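Salicylate 5-hydroxylase, large oxygenase component (Ralstonia sp., PDB 7C8Z) is the oxygenase component of a multicomponent enzyme that 5-hydroxylates salicylate to gentisate, using a [2Fe-2S] cluster and a mononuclear iron. Local coordinates at residues Trp231-Lys239 with Met323-Ile331; Lys84-Ser92 with Arg342-Gly350. All coordinates share one frame; numbering follows the deposited sequence.

Contact 1: residues Trp231-Lys239 with Met323-Ile331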
loop_
_atom_site.group_PDB
_atom_site.type_symbol
_atom_site.label_atom_id
_atom_site.label_comp_id
_atom_site.label_asym_id
_atom_site.label_seq_id
_atom_site.Cartn_x
_atom_site.Cartn_y
_atom_site.Cartn_z
ATOM N N TRP A 231 -17.595 -11.010 -1.174
ATOM C CA TRP A 231 -17.455 -12.411 -1.558
ATOM C C TRP A 231 -18.732 -12.967 -2.167
ATOM O O TRP A 231 -18.671 -13.818 -3.063
ATOM C CB TRP A 231 -17.036 -13.238 -0.346
ATOM C CG TRP A 231 -18.101 -13.320 0.694
ATOM C CD1 TRP A 231 -18.313 -12.448 1.722
ATOM C CD2 TRP A 231 -19.111 -14.324 0.801
ATOM N NE1 TRP A 231 -19.395 -12.850 2.465
ATOM C CE2 TRP A 231 -19.904 -14.000 1.920
ATOM C CE3 TRP A 231 -19.425 -15.465 0.057
ATOM C CZ2 TRP A 231 -20.988 -14.776 2.315
ATOM C CZ3 TRP A 231 -20.502 -16.236 0.451
ATOM C CH2 TRP A 231 -21.271 -15.888 1.571
ATOM N N LYS A 232 -19.895 -12.506 -1.690
ATOM C CA LYS A 232 -21.171 -12.977 -2.222
ATOM C C LYS A 232 -21.251 -12.790 -3.732
ATOM O O LYS A 232 -21.823 -13.629 -4.442
ATOM C CB LYS A 232 -22.322 -12.251 -1.527
ATOM C CG LYS A 232 -22.440 -12.570 -0.047
ATOM C CD LYS A 232 -23.785 -12.139 0.514
ATOM C CE LYS A 232 -23.876 -10.625 0.616
ATOM N NZ LYS A 232 -23.097 -10.077 1.764
ATOM N N LEU A 233 -20.653 -11.707 -4.243
ATOM C CA LEU A 233 -20.696 -11.437 -5.677
ATOM C C LEU A 233 -20.105 -12.581 -6.491
ATOM O O LEU A 233 -20.492 -12.779 -7.648
ATOM C CB LEU A 233 -19.955 -10.141 -5.989
ATOM C CG LEU A 233 -20.706 -8.866 -5.630
ATOM C CD1 LEU A 233 -19.838 -7.653 -5.921
ATOM C CD2 LEU A 233 -22.012 -8.797 -6.391
ATOM N N MET A 234 -19.182 -13.351 -5.912
ATOM C CA MET A 234 -18.648 -14.497 -6.637
ATOM C C MET A 234 -19.682 -15.610 -6.721
ATOM O O MET A 234 -19.919 -16.174 -7.797
ATOM C CB MET A 234 -17.363 -14.998 -5.976
ATOM C CG MET A 234 -16.706 -16.158 -6.715
ATOM S SD MET A 234 -16.698 -15.941 -8.506
ATOM C CE MET A 234 -15.288 -14.860 -8.744
ATOM N N GLN A 235 -20.329 -15.921 -5.596
ATOM C CA GLN A 235 -21.406 -16.906 -5.616
ATOM C C GLN A 235 -22.482 -16.508 -6.615
ATOM O O GLN A 235 -22.839 -17.288 -7.509
ATOM C CB GLN A 235 -21.984 -17.074 -4.210
ATOM C CG GLN A 235 -21.090 -17.898 -3.294
ATOM C CD GLN A 235 -21.144 -19.384 -3.617
ATOM O OE1 GLN A 235 -22.025 -19.841 -4.349
ATOM N NE2 GLN A 235 -20.194 -20.145 -3.076
ATOM N N GLU A 236 -22.982 -15.275 -6.497
ATOM C CA GLU A 236 -23.907 -14.735 -7.485
ATOM C C GLU A 236 -23.415 -14.999 -8.899
ATOM O O GLU A 236 -24.170 -15.475 -9.755
ATOM C CB GLU A 236 -24.078 -13.231 -7.278
ATOM C CG GLU A 236 -24.791 -12.829 -6.015
ATOM C CD GLU A 236 -24.996 -11.332 -5.938
ATOM O OE1 GLU A 236 -24.950 -10.666 -6.994
ATOM O OE2 GLU A 236 -25.197 -10.815 -4.822
ATOM N N ASN A 237 -22.127 -14.735 -9.148
ATOM C CA ASN A 237 -21.628 -14.803 -10.517
ATOM C C ASN A 237 -21.742 -16.212 -11.078
ATOM O O ASN A 237 -21.981 -16.383 -12.279
ATOM C CB ASN A 237 -20.179 -14.312 -10.575
ATOM C CG ASN A 237 -19.679 -14.140 -11.998
ATOM O OD1 ASN A 237 -19.936 -13.123 -12.640
ATOM N ND2 ASN A 237 -18.963 -15.136 -12.497
ATOM N N ILE A 238 -21.625 -17.231 -10.225
ATOM C CA ILE A 238 -21.790 -18.603 -10.679
ATOM C C ILE A 238 -23.195 -19.116 -10.407
ATOM O O ILE A 238 -23.519 -20.261 -10.749
ATOM C CB ILE A 238 -20.708 -19.512 -10.061
ATOM C CG1 ILE A 238 -19.359 -18.807 -10.133
ATOM C CG2 ILE A 238 -20.583 -20.830 -10.815
ATOM C CD1 ILE A 238 -18.903 -18.542 -11.557
ATOM N N LYS A 239 -24.053 -18.279 -9.824
ATOM C CA LYS A 239 -25.492 -18.480 -9.832
ATOM C C LYS A 239 -26.182 -17.589 -10.865
ATOM O O LYS A 239 -27.409 -17.453 -10.839
ATOM C CB LYS A 239 -26.061 -18.227 -8.432
ATOM C CG LYS A 239 -25.514 -19.165 -7.362
ATOM C CD LYS A 239 -25.863 -18.693 -5.957
ATOM C CE LYS A 239 -25.283 -19.615 -4.889
ATOM N NZ LYS A 239 -25.609 -21.059 -5.106
ATOM N N MET A 323 -21.559 -26.043 -13.609
ATOM C CA MET A 323 -20.980 -25.131 -12.626
ATOM C C MET A 323 -21.736 -25.325 -11.318
ATOM O O MET A 323 -22.931 -25.018 -11.243
ATOM C CB MET A 323 -21.067 -23.685 -13.107
ATOM C CG MET A 323 -20.240 -23.410 -14.347
ATOM S SD MET A 323 -18.502 -23.817 -14.103
ATOM C CE MET A 323 -18.053 -22.587 -12.882
ATOM N N THR A 324 -21.060 -25.841 -10.294
ATOM C CA THR A 324 -21.707 -26.194 -9.036
ATOM C C THR A 324 -21.199 -25.288 -7.923
ATOM O O THR A 324 -20.006 -25.293 -7.607
ATOM C CB THR A 324 -21.456 -27.661 -8.690
ATOM O OG1 THR A 324 -22.009 -28.486 -9.718
ATOM C CG2 THR A 324 -22.097 -28.021 -7.350
ATOM N N THR A 325 -22.096 -24.497 -7.347
ATOM C CA THR A 325 -21.767 -23.640 -6.216
ATOM C C THR A 325 -22.134 -24.350 -4.918
ATOM O O THR A 325 -23.312 -24.665 -4.694
ATOM C CB THR A 325 -22.492 -22.298 -6.314
ATOM O OG1 THR A 325 -23.854 -22.508 -6.713
ATOM C CG2 THR A 325 -21.798 -21.399 -7.323
ATOM N N ILE A 326 -21.129 -24.613 -4.082
ATOM C CA ILE A 326 -21.335 -25.139 -2.738
ATOM C C ILE A 326 -21.123 -23.987 -1.763
ATOM O O ILE A 326 -19.997 -23.496 -1.583
ATOM C CB ILE A 326 -20.410 -26.325 -2.432
ATOM C CG1 ILE A 326 -20.760 -27.507 -3.337
ATOM C CG2 ILE A 326 -20.536 -26.733 -0.969
ATOM C CD1 ILE A 326 -19.917 -28.733 -3.094
ATOM N N PHE A 327 -22.230 -23.565 -1.156
ATOM C CA PHE A 327 -22.268 -22.394 -0.295
ATOM C C PHE A 327 -21.594 -22.695 1.042
ATOM O O PHE A 327 -21.813 -23.760 1.622
ATOM C CB PHE A 327 -23.724 -21.982 -0.064
ATOM C CG PHE A 327 -23.927 -20.507 0.153
ATOM C CD1 PHE A 327 -23.892 -19.621 -0.912
ATOM C CD2 PHE A 327 -24.181 -20.011 1.424
ATOM C CE1 PHE A 327 -24.097 -18.265 -0.716
ATOM C CE2 PHE A 327 -24.381 -18.660 1.629
ATOM C CZ PHE A 327 -24.340 -17.784 0.557
ATOM N N PRO A 328 -20.810 -21.753 1.584
ATOM C CA PRO A 328 -20.554 -20.460 0.949
ATOM C C PRO A 328 -19.167 -20.358 0.330
ATOM O O PRO A 328 -18.790 -19.285 -0.143
ATOM C CB PRO A 328 -20.663 -19.495 2.124
ATOM C CG PRO A 328 -20.036 -20.287 3.262
ATOM C CD PRO A 328 -20.291 -21.770 2.963
ATOM N N SER A 329 -18.420 -21.462 0.325
ATOM C CA SER A 329 -16.977 -21.373 0.204
ATOM C C SER A 329 -16.409 -21.764 -1.150
ATOM O O SER A 329 -15.282 -21.360 -1.451
ATOM C CB SER A 329 -16.298 -22.239 1.278
ATOM O OG SER A 329 -16.051 -23.553 0.805
ATOM N N VAL A 330 -17.110 -22.549 -1.972
ATOM C CA VAL A 330 -16.412 -23.118 -3.120
ATOM C C VAL A 330 -17.291 -23.226 -4.356
ATOM O O VAL A 330 -18.522 -23.281 -4.287
ATOM C CB VAL A 330 -15.800 -24.499 -2.776
ATOM C CG1 VAL A 330 -16.853 -25.595 -2.820
ATOM C CG2 VAL A 330 -14.615 -24.815 -3.695
ATOM N N ILE A 331 -16.616 -23.238 -5.502
ATOM C CA ILE A 331 -17.209 -23.554 -6.790
ATOM C C ILE A 331 -16.472 -24.757 -7.357
ATOM O O ILE A 331 -15.238 -24.798 -7.339
ATOM C CB ILE A 331 -17.119 -22.362 -7.756
ATOM C CG1 ILE A 331 -18.031 -21.235 -7.283
ATOM C CG2 ILE A 331 -17.467 -22.795 -9.179
ATOM C CD1 ILE A 331 -17.406 -19.869 -7.398
#
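Lys-239 NZ donates a hydrogen bond to Thr-325 OG1 (2.8 Å). The same ammonium also hydrogen-bonds the carbonyl of Arg-272, and Thr-325 OG1 has a weak hydrogen bond to that of Ala-274. The contact lays helix 232-238 of the catalytic domain over its antiparallel sheet, at the strands 321-326 and 330-335. The helix axis runs 146° to strand 323-326. A classic beta bulge, with Ser-329 and Val-330 facing Ile-326, lies where these strands are joined.

Gln-235 is bent at chi2 (-75°), which turns its amide toward the strand connection. NE2 makes a weak hydrogen bond to Pro-328 O, while OE1 lies against Thr-325 CB. The amide plane is tilted against the Phe-327 ring.

Trp-231 reaches the cis-proline connection. Its CH2 touches Phe-327 CZ, and the two rings are oblique, with planes 53° apart. Ile-238 spreads its branches between two strands, and its side chain lies about 5 Å from the bound iron. Ile-238 CG2 lies 3.7 Å from Met-323 CB. On the other branch, Ile-238 CG1 packs 3.5 Å from Ile-331 CD1, the methyl that also touches Met-234 CG.

Contact 2: residues Lys84-Ser92 with Arg342-Gly350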
loop_
_atom_site.group_PDB
_atom_site.type_symbol
_atom_site.label_atom_id
_atom_site.label_comp_id
_atom_site.label_asym_id
_atom_site.label_seq_id
_atom_site.Cartn_x
_atom_site.Cartn_y
_atom_site.Cartn_z
ATOM N N LYS A 84 -1.289 -29.184 3.966
ATOM C CA LYS A 84 -1.566 -27.982 3.190
ATOM C C LYS A 84 -2.253 -26.980 4.108
ATOM O O LYS A 84 -3.257 -27.311 4.748
ATOM C CB LYS A 84 -2.442 -28.294 1.973
ATOM C CG LYS A 84 -2.721 -27.092 1.091
ATOM C CD LYS A 84 -3.984 -27.288 0.257
ATOM C CE LYS A 84 -4.584 -25.950 -0.155
ATOM N NZ LYS A 84 -5.514 -26.064 -1.310
ATOM N N ARG A 85 -1.690 -25.777 4.213
ATOM C CA ARG A 85 -2.339 -24.713 4.963
ATOM C C ARG A 85 -3.368 -24.018 4.078
ATOM O O ARG A 85 -3.104 -23.724 2.908
ATOM C CB ARG A 85 -1.305 -23.709 5.482
ATOM C CG ARG A 85 -1.906 -22.476 6.169
ATOM C CD ARG A 85 -0.851 -21.607 6.847
ATOM N NE ARG A 85 0.128 -21.073 5.899
ATOM C CZ ARG A 85 -0.011 -19.939 5.210
ATOM N NH1 ARG A 85 -1.098 -19.188 5.346
ATOM N NH2 ARG A 85 0.945 -19.555 4.376
ATOM N N THR A 86 -4.538 -23.740 4.643
ATOM C CA THR A 86 -5.612 -23.078 3.911
ATOM C C THR A 86 -6.411 -22.247 4.910
ATOM O O THR A 86 -5.959 -22.010 6.036
ATOM C CB THR A 86 -6.469 -24.116 3.160
ATOM O OG1 THR A 86 -7.426 -23.447 2.326
ATOM C CG2 THR A 86 -7.198 -25.021 4.143
ATOM N N VAL A 87 -7.608 -21.814 4.514
ATOM C CA VAL A 87 -8.394 -20.902 5.332
ATOM C C VAL A 87 -9.869 -21.276 5.266
ATOM O O VAL A 87 -10.339 -21.882 4.297
ATOM C CB VAL A 87 -8.182 -19.434 4.897
ATOM C CG1 VAL A 87 -9.060 -19.101 3.704
ATOM C CG2 VAL A 87 -8.455 -18.488 6.056
ATOM N N ILE A 88 -10.594 -20.926 6.327
ATOM C CA ILE A 88 -12.049 -21.014 6.370
ATOM C C ILE A 88 -12.565 -19.682 6.892
ATOM O O ILE A 88 -12.282 -19.310 8.039
ATOM C CB ILE A 88 -12.545 -22.174 7.248
ATOM C CG1 ILE A 88 -12.206 -23.515 6.593
ATOM C CG2 ILE A 88 -14.047 -22.054 7.468
ATOM C CD1 ILE A 88 -12.635 -24.717 7.400
ATOM N N GLY A 89 -13.310 -18.966 6.057
ATOM C CA GLY A 89 -13.649 -17.595 6.368
ATOM C C GLY A 89 -12.387 -16.766 6.427
ATOM O O GLY A 89 -11.750 -16.522 5.399
ATOM N N GLU A 90 -11.997 -16.344 7.628
ATOM C CA GLU A 90 -10.728 -15.657 7.827
ATOM C C GLU A 90 -9.855 -16.373 8.844
ATOM O O GLU A 90 -8.920 -15.779 9.385
ATOM C CB GLU A 90 -10.967 -14.212 8.256
ATOM C CG GLU A 90 -11.694 -13.398 7.208
ATOM C CD GLU A 90 -11.611 -11.917 7.473
ATOM O OE1 GLU A 90 -10.958 -11.533 8.465
ATOM O OE2 GLU A 90 -12.182 -11.137 6.684
ATOM N N ARG A 91 -10.124 -17.648 9.097
ATOM C CA ARG A 91 -9.409 -18.418 10.105
ATOM C C ARG A 91 -8.506 -19.427 9.410
ATOM O O ARG A 91 -8.989 -20.295 8.673
ATOM C CB ARG A 91 -10.387 -19.110 11.053
ATOM C CG ARG A 91 -11.076 -18.138 11.986
ATOM C CD ARG A 91 -12.251 -18.765 12.694
ATOM N NE ARG A 91 -11.850 -19.618 13.803
ATOM C CZ ARG A 91 -12.713 -20.254 14.586
ATOM N NH1 ARG A 91 -14.017 -20.125 14.372
ATOM N NH2 ARG A 91 -12.278 -21.016 15.577
ATOM N N SER A 92 -7.199 -19.291 9.632
ATOM C CA SER A 92 -6.232 -20.208 9.049
ATOM C C SER A 92 -6.367 -21.595 9.669
ATOM O O SER A 92 -6.446 -21.736 10.895
ATOM C CB SER A 92 -4.815 -19.675 9.260
ATOM O OG SER A 92 -3.922 -20.203 8.295
ATOM N N ARG A 342 -12.626 -23.691 -7.188
ATOM C CA ARG A 342 -12.380 -22.265 -7.015
ATOM C C ARG A 342 -12.796 -21.904 -5.598
ATOM O O ARG A 342 -13.988 -21.925 -5.267
ATOM C CB ARG A 342 -13.152 -21.447 -8.040
ATOM C CG ARG A 342 -13.015 -21.964 -9.453
ATOM C CD ARG A 342 -14.026 -21.298 -10.350
ATOM N NE ARG A 342 -13.909 -21.750 -11.729
ATOM C CZ ARG A 342 -14.595 -21.224 -12.733
ATOM N NH1 ARG A 342 -15.445 -20.230 -12.501
ATOM N NH2 ARG A 342 -14.429 -21.686 -13.967
ATOM N N HIS A 343 -11.809 -21.593 -4.767
ATOM C CA HIS A 343 -11.981 -21.412 -3.336
ATOM C C HIS A 343 -12.101 -19.925 -3.026
ATOM O O HIS A 343 -11.237 -19.135 -3.433
ATOM C CB HIS A 343 -10.788 -22.033 -2.604
ATOM C CG HIS A 343 -10.928 -22.080 -1.114
ATOM N ND1 HIS A 343 -9.912 -22.517 -0.293
ATOM C CD2 HIS A 343 -11.958 -21.756 -0.298
ATOM C CE1 HIS A 343 -10.307 -22.455 0.967
ATOM N NE2 HIS A 343 -11.545 -21.996 0.990
ATOM N N ILE A 344 -13.193 -19.552 -2.340
ATOM C CA ILE A 344 -13.433 -18.182 -1.893
ATOM C C ILE A 344 -12.871 -18.016 -0.489
ATOM O O ILE A 344 -13.198 -18.791 0.418
ATOM C CB ILE A 344 -14.933 -17.845 -1.910
ATOM C CG1 ILE A 344 -15.489 -17.890 -3.328
ATOM C CG2 ILE A 344 -15.178 -16.464 -1.306
ATOM C CD1 ILE A 344 -16.958 -17.618 -3.371
ATOM N N GLN A 345 -12.055 -16.980 -0.296
ATOM C CA GLN A 345 -11.392 -16.707 0.978
ATOM C C GLN A 345 -11.631 -15.239 1.305
ATOM O O GLN A 345 -10.894 -14.359 0.839
ATOM C CB GLN A 345 -9.906 -17.036 0.895
ATOM C CG GLN A 345 -9.621 -18.347 0.169
ATOM C CD GLN A 345 -8.146 -18.669 0.080
ATOM O OE1 GLN A 345 -7.301 -17.791 0.220
ATOM N NE2 GLN A 345 -7.828 -19.937 -0.143
ATOM N N PRO A 346 -12.657 -14.936 2.093
ATOM C CA PRO A 346 -13.044 -13.535 2.284
ATOM C C PRO A 346 -12.045 -12.766 3.139
ATOM O O PRO A 346 -11.341 -13.326 3.982
ATOM C CB PRO A 346 -14.408 -13.639 2.976
ATOM C CG PRO A 346 -14.361 -14.964 3.689
ATOM C CD PRO A 346 -13.529 -15.870 2.827
ATOM N N ASN A 347 -11.992 -11.453 2.902
ATOM C CA ASN A 347 -11.125 -10.545 3.658
ATOM C C ASN A 347 -11.867 -9.211 3.749
ATOM O O ASN A 347 -11.771 -8.371 2.853
ATOM C CB ASN A 347 -9.762 -10.389 3.001
ATOM C CG ASN A 347 -8.841 -11.552 3.293
ATOM O OD1 ASN A 347 -8.464 -12.307 2.392
ATOM N ND2 ASN A 347 -8.479 -11.713 4.561
ATOM N N GLY A 348 -12.615 -9.039 4.831
ATOM C CA GLY A 348 -13.451 -7.865 4.983
ATOM C C GLY A 348 -14.619 -7.897 4.010
ATOM O O GLY A 348 -14.716 -8.740 3.122
ATOM N N HIS A 349 -15.496 -6.903 4.158
ATOM C CA HIS A 349 -16.697 -6.838 3.333
ATOM C C HIS A 349 -16.399 -6.483 1.883
ATOM O O HIS A 349 -17.269 -6.666 1.024
ATOM C CB HIS A 349 -17.680 -5.825 3.914
ATOM C CG HIS A 349 -17.355 -4.403 3.573
ATOM N ND1 HIS A 349 -16.674 -3.571 4.436
ATOM C CD2 HIS A 349 -17.621 -3.664 2.470
ATOM C CE1 HIS A 349 -16.533 -2.382 3.876
ATOM N NE2 HIS A 349 -17.098 -2.412 2.683
ATOM N N GLY A 350 -15.212 -5.964 1.588
ATOM C CA GLY A 350 -14.970 -5.434 0.262
ATOM C C GLY A 350 -13.894 -6.118 -0.557
ATOM O O GLY A 350 -13.418 -5.537 -1.535
HETATM O O HOH W 1 -7.448 -23.451 -1.636
#
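Glu-90 and Pro-346 meet where a hairpin of the Rieske domain touches the end of a strand in the catalytic domain. With Val-87 they carry most of the contact. The strand segments 84-88 and 342-346 cross at 67°, and the two belong to different sheets. A type II' beta turn from Ile-88 to Arg-91 brings Gly-89 and Glu-90 to the interface.

The Glu-90 chain is extended beyond CG (chi2 -165°) and runs past the Pro-346 carbonyl to the loop after the strand. Glu-90 OE2 accepts a hydrogen bond from Gly-348 N at 2.8 Å. The N-H...O angle is 166°, and the donor N meets OE2 nearly along the C-O axis. Tyr-55 OH, on helix 52-63, is a second partner of this oxygen.

Pro-346 sets its ring against the turn, with Pro-346 CD 3.2 Å from Gly-89 O. Its ring also touches Tyr-55 and Leu-59, so helix 52-63 closes over this end.

Val-87 CG1 points at the Gln-345 side chain, 3.6 Å from Gln-345 CB. Gln-345 CG in turn lies over the centre of the His-343 ring, 4.0 Å above its plane. Thr-86 OG1 lies at the edge of that ring, in its plane, 3.3 Å from His-343 CE1. A water lies 3.0 Å from His-343 ND1. The same water accepts a hydrogen bond from Lys-84 NZ, which also forms a salt bridge with Glu-76.

The chemistry is mixed. Apolar packing and one water bridge accompany the polar grip on Glu-90. There one carboxylate oxygen is shared by a backbone N-H and a tyrosine hydroxyl, a pairing that probably steadies its negative charge.

From the N terminus, the chain first passes through 84-92, in the Rieske domain. It then enters the catalytic domain, where 231-239 carries a short helix. After 83 more residues it returns at 323-331 and closes the loop of contact 1. Strand 338-346 follows, and its last residues and the loop after it, 342-350, close the much longer loop of contact 2. Contact 1 is therefore nested inside contact 2. Their centres are about 14 Å apart. Strands 330-335 and 338-346 are neighbours in one antiparallel sheet. Probable hydrogen bonds run from Arg-342 N to Ile-331 O and from Ile-344 N to Ser-329 O, at the bulge just before strand 330-335. That sheet thus meets the helix beside the iron and the Rieske hairpin.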